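Local atomic coordinates of ActII protein (Streptomyces coelicolor, PDB entry 2OPT), a protein that probably binds DNA as a TetR-family transcriptional repressor and recognises the antibiotic actinorhodin or its biosynthetic precursor (S)-DNPA as ligands. Residues W75-R87 / D198-L212. Sequence-based numbering, arbitrary orientation.
Sequences WAEQVKEMCRSLR and DRRFELGLEIIIAGL
Ile209 is the main apolar knob, lodged among Trp75, Ala76, Val79 and Lys80. Its branches diverge: CG2, anti to the backbone N, lies 3.9 Å from CB of Ala76, whose methyl leaves room for it, while CD1 presses tightly on CG of Lys80. Leu205, one turn earlier, splits its methyls, with CD1 3.5 Å from CB of Cys83 and CD2 against the aliphatic stem of Lys80; that stem gives an apolar flank to a residue whose ammonium pairs weakly with Glu77 and lies near Glu206. In the TetR-like ligand-binding domain these helices cross obliquely in a broadly antiparallel sense, the segments' N-to-C directions 136° apart, and the 197-219 helix also packs against the second subunit through Ile207 and Ala210. Phe201 offers a ring face to Arg87, whose CD sits 3.6 Å above the centroid in a CH-pi contact. Extended from CG to NE, Arg87 passes over that ring and delivers NH1 and NH2 end-on to one oxygen, OD1 of Asp198, the NH2 bond of 2.8 Å using the anti lone pair. Arg84's long arm instead meets Glu202 side-on, NE donating to OE2 at 3.0 Å. Bent at chi2 (-61°), Glu202 offers OE1 to NH1.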
loop_
_atom_site.group_PDB
_atom_site.type_symbol
_atom_site.label_atom_id
_atom_site.label_comp_id
_atom_site.label_asym_id
_atom_site.label_seq_id
_atom_site.Cartn_x
_atom_site.Cartn_y
_atom_site.Cartn_z
ATOM N N TRP A 75 -20.712 -14.285 6.063
ATOM C CA TRP A 75 -19.515 -14.080 5.225
ATOM C C TRP A 75 -18.810 -12.760 5.518
ATOM O O TRP A 75 -17.621 -12.730 5.820
ATOM C CB TRP A 75 -19.872 -14.181 3.749
ATOM C CG TRP A 75 -18.695 -14.138 2.809
ATOM C CD1 TRP A 75 -17.906 -15.183 2.477
ATOM C CD2 TRP A 75 -18.195 -13.000 2.061
ATOM N NE1 TRP A 75 -16.931 -14.784 1.582
ATOM C CE2 TRP A 75 -17.084 -13.449 1.313
ATOM C CE3 TRP A 75 -18.557 -11.648 1.977
ATOM C CZ2 TRP A 75 -16.344 -12.597 0.462
ATOM C CZ3 TRP A 75 -17.825 -10.802 1.173
ATOM C CH2 TRP A 75 -16.746 -11.280 0.375
ATOM N N ALA A 76 -19.548 -11.661 5.477
ATOM C CA ALA A 76 -18.945 -10.329 5.517
ATOM C C ALA A 76 -18.194 -10.088 6.832
ATOM O O ALA A 76 -17.103 -9.519 6.832
ATOM C CB ALA A 76 -19.982 -9.272 5.323
ATOM N N GLU A 77 -18.802 -10.479 7.950
ATOM C CA GLU A 77 -18.176 -10.320 9.226
ATOM C C GLU A 77 -16.965 -11.267 9.397
ATOM O O GLU A 77 -16.051 -10.950 10.105
ATOM C CB GLU A 77 -19.221 -10.505 10.326
ATOM C CG GLU A 77 -20.309 -9.429 10.301
ATOM C CD GLU A 77 -19.790 -8.023 10.706
ATOM O OE1 GLU A 77 -19.232 -7.885 11.820
ATOM O OE2 GLU A 77 -19.959 -7.059 9.923
ATOM N N GLN A 78 -16.974 -12.435 8.743
ATOM C CA GLN A 78 -15.823 -13.342 8.829
ATOM C C GLN A 78 -14.604 -12.780 8.074
ATOM O O GLN A 78 -13.457 -12.969 8.478
ATOM C CB GLN A 78 -16.184 -14.724 8.291
ATOM C CG GLN A 78 -16.960 -15.550 9.241
ATOM C CD GLN A 78 -17.006 -17.003 8.850
ATOM O OE1 GLN A 78 -17.428 -17.361 7.749
ATOM N NE2 GLN A 78 -16.678 -17.859 9.796
ATOM N N VAL A 79 -14.859 -12.131 6.939
ATOM C CA VAL A 79 -13.791 -11.445 6.195
ATOM C C VAL A 79 -13.255 -10.308 7.070
ATOM O O VAL A 79 -12.062 -10.208 7.315
ATOM C CB VAL A 79 -14.314 -10.959 4.825
ATOM C CG1 VAL A 79 -13.192 -10.338 4.002
ATOM C CG2 VAL A 79 -14.825 -12.152 4.045
ATOM N N LYS A 80 -14.111 -9.448 7.573
ATOM C CA LYS A 80 -13.653 -8.493 8.587
ATOM C C LYS A 80 -12.779 -9.106 9.648
ATOM O O LYS A 80 -11.682 -8.590 9.927
ATOM C CB LYS A 80 -14.851 -7.820 9.248
ATOM C CG LYS A 80 -15.565 -6.905 8.256
ATOM C CD LYS A 80 -16.736 -6.154 8.899
ATOM C CE LYS A 80 -17.255 -5.112 7.887
ATOM N NZ LYS A 80 -18.389 -4.421 8.529
ATOM N N GLU A 81 -13.266 -10.194 10.250
ATOM C CA GLU A 81 -12.585 -10.898 11.356
ATOM C C GLU A 81 -11.170 -11.300 10.981
ATOM O O GLU A 81 -10.219 -11.126 11.752
ATOM C CB GLU A 81 -13.340 -12.182 11.732
ATOM C CG GLU A 81 -12.478 -13.186 12.562
ATOM C CD GLU A 81 -13.107 -14.586 12.762
ATOM O OE1 GLU A 81 -14.263 -14.818 12.374
ATOM O OE2 GLU A 81 -12.414 -15.449 13.351
ATOM N N MET A 82 -11.046 -11.903 9.802
ATOM C CA MET A 82 -9.757 -12.347 9.286
ATOM C C MET A 82 -8.822 -11.172 9.020
ATOM O O MET A 82 -7.612 -11.273 9.222
ATOM C CB MET A 82 -9.953 -13.164 8.007
ATOM C CG MET A 82 -8.757 -13.162 7.071
ATOM S SD MET A 82 -9.190 -13.703 5.407
ATOM C CE MET A 82 -9.519 -12.133 4.613
ATOM N N CYS A 83 -9.387 -10.057 8.567
ATOM C CA CYS A 83 -8.603 -8.855 8.302
ATOM C C CYS A 83 -8.127 -8.213 9.600
ATOM O O CYS A 83 -6.997 -7.732 9.689
ATOM C CB CYS A 83 -9.419 -7.851 7.487
ATOM S SG CYS A 83 -9.611 -8.284 5.743
ATOM N N ARG A 84 -8.998 -8.210 10.604
ATOM C CA ARG A 84 -8.657 -7.671 11.914
ATOM C C ARG A 84 -7.551 -8.492 12.569
ATOM O O ARG A 84 -6.703 -7.957 13.283
ATOM C CB ARG A 84 -9.892 -7.635 12.816
ATOM C CG ARG A 84 -10.868 -6.513 12.491
ATOM C CD ARG A 84 -11.990 -6.438 13.518
ATOM N NE ARG A 84 -13.186 -5.796 12.981
ATOM C CZ ARG A 84 -14.390 -6.359 12.960
ATOM N NH1 ARG A 84 -15.424 -5.701 12.454
ATOM N NH2 ARG A 84 -14.562 -7.581 13.446
ATOM N N SER A 85 -7.566 -9.796 12.315
ATOM C CA SER A 85 -6.507 -10.705 12.808
ATOM C C SER A 85 -5.122 -10.423 12.219
ATOM O O SER A 85 -4.098 -10.422 12.911
ATOM C CB SER A 85 -6.901 -12.170 12.511
ATOM O OG SER A 85 -6.138 -13.099 13.292
ATOM N N LEU A 86 -5.081 -10.173 10.924
ATOM C CA LEU A 86 -3.877 -9.762 10.294
ATOM C C LEU A 86 -3.368 -8.438 10.833
ATOM O O LEU A 86 -2.168 -8.275 11.079
ATOM C CB LEU A 86 -4.162 -9.576 8.794
ATOM C CG LEU A 86 -2.921 -9.371 7.943
ATOM C CD1 LEU A 86 -1.846 -10.492 8.029
ATOM C CD2 LEU A 86 -3.366 -9.204 6.496
ATOM N N ARG A 87 -4.276 -7.494 11.059
ATOM C CA ARG A 87 -3.902 -6.198 11.582
ATOM C C ARG A 87 -3.310 -6.337 12.959
ATOM O O ARG A 87 -2.339 -5.684 13.298
ATOM C CB ARG A 87 -5.137 -5.260 11.608
ATOM C CG ARG A 87 -4.858 -3.893 12.241
ATOM C CD ARG A 87 -6.156 -3.082 12.549
ATOM N NE ARG A 87 -5.885 -1.670 12.904
ATOM C CZ ARG A 87 -6.646 -0.968 13.719
ATOM N NH1 ARG A 87 -7.721 -1.512 14.276
ATOM N NH2 ARG A 87 -6.324 0.271 13.991
ATOM N N ASP A 198 -8.292 3.184 13.891
ATOM C CA ASP A 198 -9.401 2.247 14.000
ATOM C C ASP A 198 -10.498 2.638 13.006
ATOM O O ASP A 198 -11.071 1.802 12.302
ATOM C CB ASP A 198 -9.964 2.310 15.395
ATOM C CG ASP A 198 -9.142 1.518 16.418
ATOM O OD1 ASP A 198 -8.138 0.881 16.054
ATOM O OD2 ASP A 198 -9.516 1.541 17.620
ATOM N N ARG A 199 -10.763 3.929 12.941
ATOM C CA ARG A 199 -11.825 4.430 12.136
ATOM C C ARG A 199 -11.461 4.221 10.686
ATOM O O ARG A 199 -12.271 3.677 9.979
ATOM C CB ARG A 199 -12.094 5.910 12.448
ATOM C CG ARG A 199 -13.320 6.526 11.722
ATOM C CD ARG A 199 -14.607 5.705 11.914
ATOM N NE ARG A 199 -15.694 6.334 11.157
ATOM C CZ ARG A 199 -16.773 5.720 10.666
ATOM N NH1 ARG A 199 -16.963 4.414 10.839
ATOM N NH2 ARG A 199 -17.672 6.436 9.995
ATOM N N ARG A 200 -10.250 4.612 10.259
ATOM C CA ARG A 200 -9.799 4.411 8.858
ATOM C C ARG A 200 -9.844 2.936 8.532
ATOM O O ARG A 200 -10.438 2.522 7.580
ATOM C CB ARG A 200 -8.337 4.824 8.669
ATOM C CG ARG A 200 -8.001 6.283 8.777
ATOM C CD ARG A 200 -6.456 6.485 8.956
ATOM N NE ARG A 200 -5.699 5.995 7.809
ATOM C CZ ARG A 200 -5.623 6.635 6.637
ATOM N NH1 ARG A 200 -6.259 7.796 6.474
ATOM N NH2 ARG A 200 -4.928 6.112 5.623
ATOM N N PHE A 201 -9.261 2.114 9.380
ATOM C CA PHE A 201 -9.316 0.679 9.143
ATOM C C PHE A 201 -10.746 0.137 8.919
ATOM O O PHE A 201 -10.986 -0.628 7.995
ATOM C CB PHE A 201 -8.667 -0.101 10.274
ATOM C CG PHE A 201 -8.404 -1.533 9.918
ATOM C CD1 PHE A 201 -7.386 -1.866 9.066
ATOM C CD2 PHE A 201 -9.223 -2.539 10.426
ATOM C CE1 PHE A 201 -7.168 -3.184 8.709
ATOM C CE2 PHE A 201 -9.011 -3.878 10.091
ATOM C CZ PHE A 201 -7.986 -4.199 9.256
ATOM N N GLU A 202 -11.696 0.511 9.772
ATOM C CA GLU A 202 -13.023 -0.062 9.616
ATOM C C GLU A 202 -13.740 0.469 8.374
ATOM O O GLU A 202 -14.336 -0.319 7.620
ATOM C CB GLU A 202 -13.858 0.055 10.903
ATOM C CG GLU A 202 -13.349 -0.826 12.090
ATOM C CD GLU A 202 -13.324 -2.363 11.876
ATOM O OE1 GLU A 202 -14.244 -2.987 11.272
ATOM O OE2 GLU A 202 -12.356 -2.961 12.389
ATOM N N LEU A 203 -13.600 1.772 8.093
ATOM C CA LEU A 203 -14.147 2.332 6.870
ATOM C C LEU A 203 -13.595 1.625 5.644
ATOM O O LEU A 203 -14.366 1.248 4.765
ATOM C CB LEU A 203 -13.814 3.838 6.737
ATOM C CG LEU A 203 -14.764 4.819 7.358
ATOM C CD1 LEU A 203 -14.230 6.276 7.298
ATOM C CD2 LEU A 203 -16.117 4.706 6.625
ATOM N N GLY A 204 -12.278 1.473 5.541
ATOM C CA GLY A 204 -11.701 0.822 4.334
ATOM C C GLY A 204 -12.144 -0.635 4.236
ATOM O O GLY A 204 -12.373 -1.153 3.165
ATOM N N LEU A 205 -12.202 -1.347 5.368
ATOM C CA LEU A 205 -12.763 -2.696 5.375
ATOM C C LEU A 205 -14.211 -2.735 4.818
ATOM O O LEU A 205 -14.504 -3.534 3.970
ATOM C CB LEU A 205 -12.726 -3.252 6.834
ATOM C CG LEU A 205 -12.495 -4.720 7.079
ATOM C CD1 LEU A 205 -11.351 -5.217 6.249
ATOM C CD2 LEU A 205 -12.261 -4.956 8.641
ATOM N N GLU A 206 -15.087 -1.866 5.335
ATOM C CA GLU A 206 -16.481 -1.772 4.895
ATOM C C GLU A 206 -16.534 -1.553 3.395
ATOM O O GLU A 206 -17.245 -2.263 2.666
ATOM C CB GLU A 206 -17.158 -0.600 5.618
ATOM C CG GLU A 206 -17.562 -0.949 7.047
ATOM C CD GLU A 206 -18.186 0.190 7.832
ATOM O OE1 GLU A 206 -18.416 1.310 7.277
ATOM O OE2 GLU A 206 -18.460 -0.061 9.036
ATOM N N ILE A 207 -15.754 -0.575 2.938
ATOM C CA ILE A 207 -15.738 -0.202 1.551
ATOM C C ILE A 207 -15.381 -1.402 0.678
ATOM O O ILE A 207 -16.081 -1.691 -0.271
ATOM C CB ILE A 207 -14.789 0.983 1.285
ATOM C CG1 ILE A 207 -15.361 2.264 1.925
ATOM C CG2 ILE A 207 -14.574 1.168 -0.198
ATOM C CD1 ILE A 207 -14.388 3.408 2.043
ATOM N N ILE A 208 -14.269 -2.074 0.990
ATOM C CA ILE A 208 -13.763 -3.180 0.123
ATOM C C ILE A 208 -14.731 -4.366 0.125
ATOM O O ILE A 208 -15.009 -4.928 -0.920
ATOM C CB ILE A 208 -12.363 -3.645 0.574
ATOM C CG1 ILE A 208 -11.366 -2.475 0.426
ATOM C CG2 ILE A 208 -11.976 -4.959 -0.142
ATOM C CD1 ILE A 208 -9.938 -2.666 1.061
ATOM N N ILE A 209 -15.262 -4.710 1.299
ATOM C CA ILE A 209 -16.219 -5.841 1.445
ATOM C C ILE A 209 -17.532 -5.540 0.680
ATOM O O ILE A 209 -17.996 -6.378 -0.111
ATOM C CB ILE A 209 -16.450 -6.160 2.947
ATOM C CG1 ILE A 209 -15.190 -6.806 3.554
ATOM C CG2 ILE A 209 -17.585 -7.183 3.139
ATOM C CD1 ILE A 209 -15.214 -6.768 5.018
ATOM N N ALA A 210 -18.114 -4.348 0.857
ATOM C CA ALA A 210 -19.280 -3.971 0.070
ATOM C C ALA A 210 -18.979 -4.073 -1.445
ATOM O O ALA A 210 -19.807 -4.515 -2.223
ATOM C CB ALA A 210 -19.752 -2.509 0.405
ATOM N N GLY A 211 -17.799 -3.661 -1.861
ATOM C CA GLY A 211 -17.485 -3.621 -3.313
ATOM C C GLY A 211 -17.294 -5.024 -3.821
ATOM O O GLY A 211 -17.628 -5.315 -4.943
ATOM N N LEU A 212 -16.733 -5.903 -2.994
ATOM C CA LEU A 212 -16.631 -7.337 -3.325
ATOM C C LEU A 212 -18.001 -8.017 -3.474
ATOM O O LEU A 212 -18.261 -8.686 -4.490
ATOM C CB LEU A 212 -15.783 -8.089 -2.269
ATOM C CG LEU A 212 -14.266 -7.816 -2.290
ATOM C CD1 LEU A 212 -13.592 -8.477 -1.043
ATOM C CD2 LEU A 212 -13.597 -8.299 -3.558
#